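Local coordinates for xylose isomerase domain protein TIM barrel (Planctomyces limnophilus, PDB 3TVA) that probably acts as an isomerase of the xylose isomerase-like TIM-barrel family and binds a magnesium ion, at residues V155-G160 and E169-V174; S99-M104 and T141-T146; E198-V203 and E241-T246. All blocks are in the same frame, centred on the assembly; numbering follows the deposited sequence. Where two conformers were deposited one is given.

Interaction 1 of 3, residues V155-G160 and E169-V174. With MG (magnesium ion), chain C.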
# COMPACT_ATOMS: atom_id res chain seq x y z
N VAL A 155 5.84 -3.52 9.44
CA VAL A 155 5.79 -3.74 7.99
C VAL A 155 4.34 -4.07 7.58
O VAL A 155 3.71 -4.97 8.15
CB VAL A 155 6.70 -4.90 7.57
CG1 VAL A 155 6.58 -5.15 6.07
CG2 VAL A 155 8.15 -4.61 7.97
N HIS A 156 3.82 -3.32 6.61
CA HIS A 156 2.45 -3.51 6.12
C HIS A 156 2.48 -4.14 4.73
O HIS A 156 2.96 -3.52 3.76
CB HIS A 156 1.73 -2.16 6.04
CG HIS A 156 1.58 -1.44 7.35
ND1 HIS A 156 0.92 -0.24 7.46
CD2 HIS A 156 2.01 -1.76 8.59
CE1 HIS A 156 0.96 0.17 8.72
NE2 HIS A 156 1.61 -0.74 9.43
N LEU A 157 1.98 -5.37 4.61
CA LEU A 157 1.92 -6.04 3.31
C LEU A 157 0.80 -5.45 2.49
O LEU A 157 -0.35 -5.38 2.93
CB LEU A 157 1.68 -7.54 3.47
CG LEU A 157 2.76 -8.28 4.25
CD1 LEU A 157 2.40 -9.76 4.48
CD2 LEU A 157 4.10 -8.15 3.53
N GLU A 158 1.13 -5.01 1.29
CA GLU A 158 0.14 -4.50 0.37
C GLU A 158 -0.69 -5.67 -0.20
O GLU A 158 -0.14 -6.73 -0.48
CB GLU A 158 0.86 -3.76 -0.75
CG GLU A 158 -0.00 -3.44 -1.91
CD GLU A 158 -0.94 -2.28 -1.64
OE1 GLU A 158 -0.93 -1.68 -0.55
OE2 GLU A 158 -1.70 -2.00 -2.55
N THR A 159 -2.00 -5.50 -0.32
CA THR A 159 -2.87 -6.53 -0.88
C THR A 159 -2.43 -6.96 -2.27
O THR A 159 -2.34 -6.13 -3.19
CB THR A 159 -4.31 -6.03 -1.09
OG1 THR A 159 -4.82 -5.48 0.12
CG2 THR A 159 -5.19 -7.18 -1.51
N GLY A 160 -2.19 -8.26 -2.41
CA GLY A 160 -1.63 -8.88 -3.61
C GLY A 160 -2.61 -9.72 -4.40
O GLY A 160 -3.83 -9.49 -4.39
N GLU A 169 -2.59 -17.44 6.00
CA GLU A 169 -1.67 -18.54 6.24
C GLU A 169 -0.22 -18.03 6.30
O GLU A 169 0.56 -18.43 7.17
CB GLU A 169 -1.83 -19.58 5.13
CG GLU A 169 -1.07 -20.86 5.39
CD GLU A 169 -1.03 -21.81 4.19
OE1 GLU A 169 -1.35 -21.38 3.06
OE2 GLU A 169 -0.68 -22.99 4.39
N PHE A 170 0.14 -17.12 5.39
CA PHE A 170 1.51 -16.59 5.32
C PHE A 170 1.79 -15.77 6.56
O PHE A 170 2.84 -15.92 7.19
CB PHE A 170 1.70 -15.72 4.06
CG PHE A 170 3.06 -15.10 3.95
CD1 PHE A 170 4.18 -15.89 3.73
CD2 PHE A 170 3.22 -13.71 4.03
CE1 PHE A 170 5.46 -15.32 3.61
CE2 PHE A 170 4.48 -13.13 3.91
CZ PHE A 170 5.60 -13.94 3.70
N ILE A 171 0.85 -14.90 6.91
CA ILE A 171 1.01 -14.05 8.08
C ILE A 171 1.14 -14.89 9.34
O ILE A 171 1.95 -14.58 10.22
CB ILE A 171 -0.18 -13.07 8.20
CG1 ILE A 171 -0.07 -11.98 7.12
CG2 ILE A 171 -0.26 -12.47 9.60
CD1 ILE A 171 -1.28 -11.06 7.05
N GLU A 172 0.36 -15.96 9.41
CA GLU A 172 0.38 -16.85 10.56
C GLU A 172 1.69 -17.63 10.65
O GLU A 172 2.18 -17.93 11.74
CB GLU A 172 -0.81 -17.80 10.50
CG GLU A 172 -1.79 -17.62 11.62
CD GLU A 172 -3.18 -17.18 11.19
OE1 GLU A 172 -4.10 -18.03 11.21
OE2 GLU A 172 -3.36 -15.99 10.86
N ASP A 173 2.25 -17.99 9.50
CA ASP A 173 3.53 -18.68 9.43
C ASP A 173 4.70 -17.76 9.82
O ASP A 173 5.63 -18.19 10.48
CB ASP A 173 3.76 -19.27 8.04
CG ASP A 173 2.95 -20.54 7.81
OD1 ASP A 173 2.53 -21.15 8.81
OD2 ASP A 173 2.72 -20.91 6.63
N VAL A 174 4.66 -16.50 9.38
CA VAL A 174 5.70 -15.55 9.75
C VAL A 174 5.63 -15.29 11.26
O VAL A 174 6.66 -15.30 11.96
CB VAL A 174 5.56 -14.23 8.97
CG1 VAL A 174 6.47 -13.16 9.56
CG2 VAL A 174 5.86 -14.45 7.48
MG MG C . -2.38 0.26 -3.14

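Interaction 2 of 3, residues S99-M104 and T141-T146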
# COMPACT_ATOMS: atom_id res chain seq x y z
N SER A 99 18.99 -8.17 -3.32
CA SER A 99 19.06 -6.73 -3.55
C SER A 99 17.84 -6.00 -3.01
O SER A 99 17.95 -4.89 -2.47
CB SER A 99 19.23 -6.44 -5.04
OG SER A 99 19.30 -5.04 -5.26
N ARG A 100 16.66 -6.60 -3.15
CA ARG A 100 15.45 -5.94 -2.70
C ARG A 100 15.27 -6.02 -1.19
O ARG A 100 14.75 -5.10 -0.57
CB ARG A 100 14.24 -6.47 -3.47
CG ARG A 100 14.33 -6.09 -4.95
CD ARG A 100 13.14 -6.61 -5.76
NE ARG A 100 13.28 -6.28 -7.17
CZ ARG A 100 12.46 -6.73 -8.12
NH1 ARG A 100 11.46 -7.54 -7.80
NH2 ARG A 100 12.65 -6.38 -9.39
N VAL A 101 15.72 -7.12 -0.61
CA VAL A 101 15.75 -7.23 0.84
C VAL A 101 16.64 -6.13 1.44
O VAL A 101 16.23 -5.44 2.38
CB VAL A 101 16.24 -8.63 1.28
CG1 VAL A 101 16.52 -8.68 2.80
CG2 VAL A 101 15.22 -9.67 0.89
N ALA A 102 17.85 -5.97 0.89
CA ALA A 102 18.77 -4.92 1.34
C ALA A 102 18.18 -3.51 1.11
O ALA A 102 18.33 -2.62 1.95
CB ALA A 102 20.16 -5.05 0.64
N GLU A 103 17.51 -3.32 -0.01
CA GLU A 103 16.82 -2.06 -0.26
C GLU A 103 15.71 -1.79 0.75
O GLU A 103 15.56 -0.65 1.19
CB GLU A 103 16.23 -2.01 -1.67
CG GLU A 103 17.21 -1.60 -2.73
CD GLU A 103 16.51 -0.98 -3.92
OE1 GLU A 103 16.47 -1.64 -4.98
OE2 GLU A 103 15.98 0.15 -3.80
N MSE A 104 14.94 -2.81 1.12
CA MSE A 104 13.85 -2.61 2.10
C MSE A 104 14.44 -2.21 3.45
O MSE A 104 13.85 -1.42 4.21
CB MSE A 104 12.98 -3.87 2.28
CG MSE A 104 11.84 -4.02 1.30
SE MSE A 104 10.63 -2.49 1.22
CE MSE A 104 10.02 -2.45 3.02
N THR A 141 11.32 -12.57 5.24
CA THR A 141 10.30 -11.68 5.80
C THR A 141 10.55 -11.46 7.29
O THR A 141 10.53 -10.32 7.76
CB THR A 141 8.85 -12.21 5.52
OG1 THR A 141 8.69 -12.40 4.11
CG2 THR A 141 7.78 -11.21 5.99
N GLN A 142 10.82 -12.54 8.02
CA GLN A 142 11.18 -12.48 9.44
C GLN A 142 12.42 -11.62 9.65
O GLN A 142 12.49 -10.80 10.58
CB GLN A 142 11.38 -13.90 10.01
CG GLN A 142 10.05 -14.66 10.09
CD GLN A 142 10.20 -16.11 10.51
OE1 GLN A 142 11.18 -16.78 10.17
NE2 GLN A 142 9.19 -16.63 11.22
N ASP A 143 13.39 -11.79 8.77
CA ASP A 143 14.62 -11.01 8.82
C ASP A 143 14.35 -9.51 8.65
O ASP A 143 14.88 -8.68 9.39
CB ASP A 143 15.57 -11.52 7.73
CG ASP A 143 16.89 -10.79 7.72
OD1 ASP A 143 17.49 -10.60 8.80
OD2 ASP A 143 17.33 -10.40 6.61
N LEU A 144 13.53 -9.16 7.66
CA LEU A 144 13.14 -7.76 7.49
C LEU A 144 12.35 -7.23 8.70
O LEU A 144 12.52 -6.08 9.11
CB LEU A 144 12.32 -7.60 6.21
CG LEU A 144 11.73 -6.22 5.91
CD1 LEU A 144 12.82 -5.12 5.82
CD2 LEU A 144 10.92 -6.29 4.61
N LEU A 145 11.49 -8.08 9.26
CA LEU A 145 10.69 -7.68 10.42
C LEU A 145 11.55 -7.39 11.65
O LEU A 145 11.26 -6.47 12.42
CB LEU A 145 9.64 -8.75 10.74
CG LEU A 145 8.49 -8.65 9.73
CD1 LEU A 145 7.78 -9.98 9.63
CD2 LEU A 145 7.51 -7.53 10.13
N THR A 146 12.63 -8.14 11.81
CA THR A 146 13.56 -7.90 12.92
C THR A 146 14.23 -6.53 12.75
O THR A 146 14.37 -5.77 13.71
CB THR A 146 14.64 -9.00 12.97
OG1 THR A 146 14.01 -10.24 13.31
CG2 THR A 146 15.78 -8.68 14.01

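Interaction 3 of 3, residues E198-V203 and E241-T246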
# COMPACT_ATOMS: atom_id res chain seq x y z
N GLU A 198 -15.39 -9.04 1.40
CA GLU A 198 -15.28 -10.32 2.11
C GLU A 198 -13.85 -10.59 2.59
O GLU A 198 -13.64 -11.13 3.68
CB GLU A 198 -15.76 -11.47 1.24
CG GLU A 198 -17.25 -11.41 0.92
CD GLU A 198 -17.67 -12.39 -0.17
OE1 GLU A 198 -16.93 -13.37 -0.42
OE2 GLU A 198 -18.74 -12.17 -0.79
N ALA A 199 -12.86 -10.25 1.77
CA ALA A 199 -11.47 -10.47 2.15
C ALA A 199 -11.10 -9.58 3.34
O ALA A 199 -10.42 -10.02 4.25
CB ALA A 199 -10.52 -10.21 0.98
N LEU A 200 -11.55 -8.33 3.30
CA LEU A 200 -11.34 -7.39 4.40
C LEU A 200 -11.84 -7.95 5.74
O LEU A 200 -11.15 -7.84 6.75
CB LEU A 200 -12.04 -6.07 4.11
CG LEU A 200 -11.99 -5.05 5.25
CD1 LEU A 200 -10.53 -4.65 5.58
CD2 LEU A 200 -12.82 -3.82 4.88
N ARG A 201 -13.06 -8.51 5.75
CA ARG A 201 -13.59 -9.11 6.96
C ARG A 201 -12.68 -10.23 7.46
O ARG A 201 -12.45 -10.37 8.65
CB ARG A 201 -14.98 -9.69 6.74
CG ARG A 201 -16.09 -8.65 6.51
CD ARG A 201 -17.45 -9.34 6.55
NE ARG A 201 -18.50 -8.34 6.68
CZ ARG A 201 -18.90 -7.84 7.84
NH1 ARG A 201 -18.36 -8.26 8.97
NH2 ARG A 201 -19.84 -6.91 7.86
N LYS A 202 -12.18 -11.05 6.54
CA LYS A 202 -11.35 -12.19 6.92
C LYS A 202 -10.03 -11.76 7.54
O LYS A 202 -9.53 -12.41 8.46
CB LYS A 202 -11.07 -13.08 5.71
CG LYS A 202 -12.18 -14.05 5.38
CD LYS A 202 -11.82 -14.87 4.14
CE LYS A 202 -12.77 -16.04 3.93
NZ LYS A 202 -12.49 -16.75 2.64
N VAL A 203 -9.43 -10.69 7.00
CA VAL A 203 -8.10 -10.26 7.44
C VAL A 203 -8.08 -9.15 8.49
O VAL A 203 -7.02 -8.61 8.80
CB VAL A 203 -7.15 -9.95 6.26
CG1 VAL A 203 -7.06 -11.15 5.32
CG2 VAL A 203 -7.58 -8.67 5.51
N GLU A 241 -19.00 2.92 -0.17
CA GLU A 241 -19.80 2.94 1.06
C GLU A 241 -19.74 1.59 1.77
O GLU A 241 -19.61 1.53 3.00
CB GLU A 241 -21.25 3.40 0.80
CG GLU A 241 -22.05 3.46 2.07
CD GLU A 241 -23.16 4.49 2.04
OE1 GLU A 241 -23.67 4.81 3.13
OE2 GLU A 241 -23.52 4.97 0.94
N ALA A 242 -19.81 0.50 1.01
CA ALA A 242 -19.66 -0.84 1.58
C ALA A 242 -18.30 -1.05 2.25
O ALA A 242 -18.20 -1.64 3.33
CB ALA A 242 -19.90 -1.90 0.50
N TYR A 243 -17.25 -0.54 1.61
CA TYR A 243 -15.88 -0.65 2.10
C TYR A 243 -15.70 0.14 3.41
O TYR A 243 -15.21 -0.40 4.40
CB TYR A 243 -14.94 -0.11 1.02
CG TYR A 243 -13.45 -0.09 1.32
CD1 TYR A 243 -12.81 -1.17 1.91
CD2 TYR A 243 -12.67 1.00 0.94
CE1 TYR A 243 -11.43 -1.15 2.16
CE2 TYR A 243 -11.30 1.04 1.18
CZ TYR A 243 -10.68 -0.04 1.79
OH TYR A 243 -9.31 -0.02 2.01
N LEU A 244 -16.08 1.42 3.40
CA LEU A 244 -15.96 2.26 4.57
C LEU A 244 -16.84 1.81 5.76
O LEU A 244 -16.40 1.89 6.90
CB LEU A 244 -16.22 3.72 4.24
CG LEU A 244 -14.98 4.57 3.92
CD1 LEU A 244 -14.21 3.95 2.79
CD2 LEU A 244 -15.36 6.03 3.58
N THR A 245 -18.05 1.35 5.47
CA THR A 245 -18.94 0.92 6.54
C THR A 245 -18.38 -0.35 7.19
O THR A 245 -18.48 -0.53 8.39
CB THR A 245 -20.39 0.72 6.03
OG1 THR A 245 -20.77 1.84 5.21
CG2 THR A 245 -21.34 0.62 7.19
N THR A 246 -17.77 -1.22 6.38
CA THR A 246 -17.11 -2.41 6.90
C THR A 246 -15.84 -2.06 7.70
O THR A 246 -15.59 -2.64 8.76
CB THR A 246 -16.77 -3.42 5.78
OG1 THR A 246 -17.96 -3.75 5.07
CG2 THR A 246 -16.17 -4.69 6.37
O HOH W 1 -19.64 -5.98 5.15

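Interaction 1 of 3, residues V155-G160 and E169-V174
Within the beta-alpha-beta unit formed by strand 154-158, helix 164-174 and strand 179-183 of the TIM barrel, Leu157 of the strand meets Phe170 and Ile171 of the helix that follows it. The contact is small and wholly apolar, and Leu157 serves both partners with a single methyl. Its CD1 lies 4.0 Å from Phe170 CE2, near the ring plane, so the methyl meets the edge of the phenyl group. The two side chains cross at about a right angle. The same CD1 stands 4.2 Å from Ile171 CG1, a side chain whose outer part leans back toward the strand. Phe170 carries Val174 CG2 over one face, 3.8 Å above its plane, and touches Leu137 and Thr141 of helix 132-149.

One residue on, the side chain leaves the strand on its other side. Glu158 has CG anti to its backbone N (chi1 168°) and bends at chi2, which brings OE2 to 2.4 Å from the magnesium ion. OE1 stays 3.5 Å from the metal and is instead hydrogen-bonded to Asn182. Asp184, His211 and Glu259 complete the protein ligands. The alternation of the strand therefore separates two chemistries: Leu157 faces a greasy layer beneath the helix, while Glu158 presents a carboxylate to the metal through one oxygen, with the other gripped by an amide.

Interaction 2 of 3, residues S99-M104 and T141-T146
Met104, a selenomethionine in this crystal, and Leu144 make the apolar centre of the contact between helices 97-114 and 132-149. The CB of Met104 does most of the touching: it sits against the fork of the leucine, 3.8 Å from Leu144 CD1 and 3.9 Å from Leu144 CD2, so both methyls straddle the root of the side chain. Leu144 CD1 also comes within 4.1 Å of the carbonyl carbon of Met104, and thus rests partly on backbone. At the next atom the contact passes to one branch alone, with Met104 CG 4.1 Å from Leu144 CD2. The selenium swings clear, 5.1 Å from Leu144 CD2. A bend at chi2 (-54°) is followed by a second at chi3 (-60°), and this curl carries CE back to 4.3 Å from Leu144 CD2. The leucine reaches across because its CG lies anti to the backbone N (chi1 175°).

A looser contact flanks this pair on a more exposed side, where Val101 CG1 approaches Asp143 OD2 at 4.3 Å. The carboxylate oxygen forms a salt bridge with Lys105, one residue beyond Met104 on helix 97-114, so this ion pair also links the two helices and the valine methyl lies beside it.

The two helices lie side by side on the outside of the barrel. Met104 also touches Ile119 and Leu121 of strand 118-121, the strand that intervenes between them in sequence, so it fills the layer between helix and barrel wall. The far flank of helix 132-149 packs on helix 164-174, which makes 132-149 the middle member of three helices.

Interaction 3 of 3, residues E198-V203 and E241-T246
Apolar contact between the two helices centres on Leu200, whose CD2 is wedged between Thr246 and Tyr243. It lies 3.8 Å from Thr246 CG2, the two side chains sliding past each other in opposite directions. On the other flank Leu200 CD2 approaches Tyr243 CD1 at 4.0 Å; it meets the aromatic ring obliquely, and the leucine and tyrosine side chains cross at about a right angle. Thr246 CG2 is shared, because it also touches Arg201 CG at 4.0 Å and lies over one face of the guanidinium, offset toward its rim. That methyl faces helix 196-203 because it is anti to the threonine backbone N, while OG1 is turned beside that N (chi1 -56°).

Segments 198-203 and 241-246 run nearly parallel, their axes 10.6 Å apart at closest approach and inclined by 12°. This is the side-by-side arrangement of neighbouring helices round a TIM barrel: helix 196-203 leads into strand 207-216 and helix 240-249 into strand 256-258, and those strands pair in parallel. Beneath the helices, Leu200 and Tyr243 both rest on Phe183 of strand 179-183.

Polar links run along the outer side of the pair. Arg201 NH2 donates to a water at 2.9 Å, and the water donates in turn to Thr246 OG1 at 2.8 Å. Thr246 OG1 itself donates a hydrogen bond to Ala242 O at 2.7 Å. That carbonyl also accepts from Thr246 N, which reaches it from the opposite face of its plane.

Arg201 NH2 also forms a salt bridge with Glu249, and Tyr243 OH is hydrogen-bonded to the backbone oxygen of the magnesium ligand His211.

Overall arrangement
Read from the N terminus, the three contacts come in series, with none nested or crossing. Interaction 2 closes first, bringing together helices 97-114 and 132-149 across 36 residues that include strand 118-121. The chain then passes directly into strand 154-158, where interaction 1 closes a short connection of eight residues, five of them already helical, within one beta-alpha-beta unit. These two contacts touch: Val174 packs on Leu145, and Gln142 NE2 probably donates to Val174 O. Interaction 3 follows, spanning 37 residues with strands 207-216 and 229-231. Its centre is 29 Å from that of interaction 2, on the opposite side of the chain's centre. Interactions 2 and 3 thus join outer helices, whereas interaction 1 fastens a helix to the barrel wall.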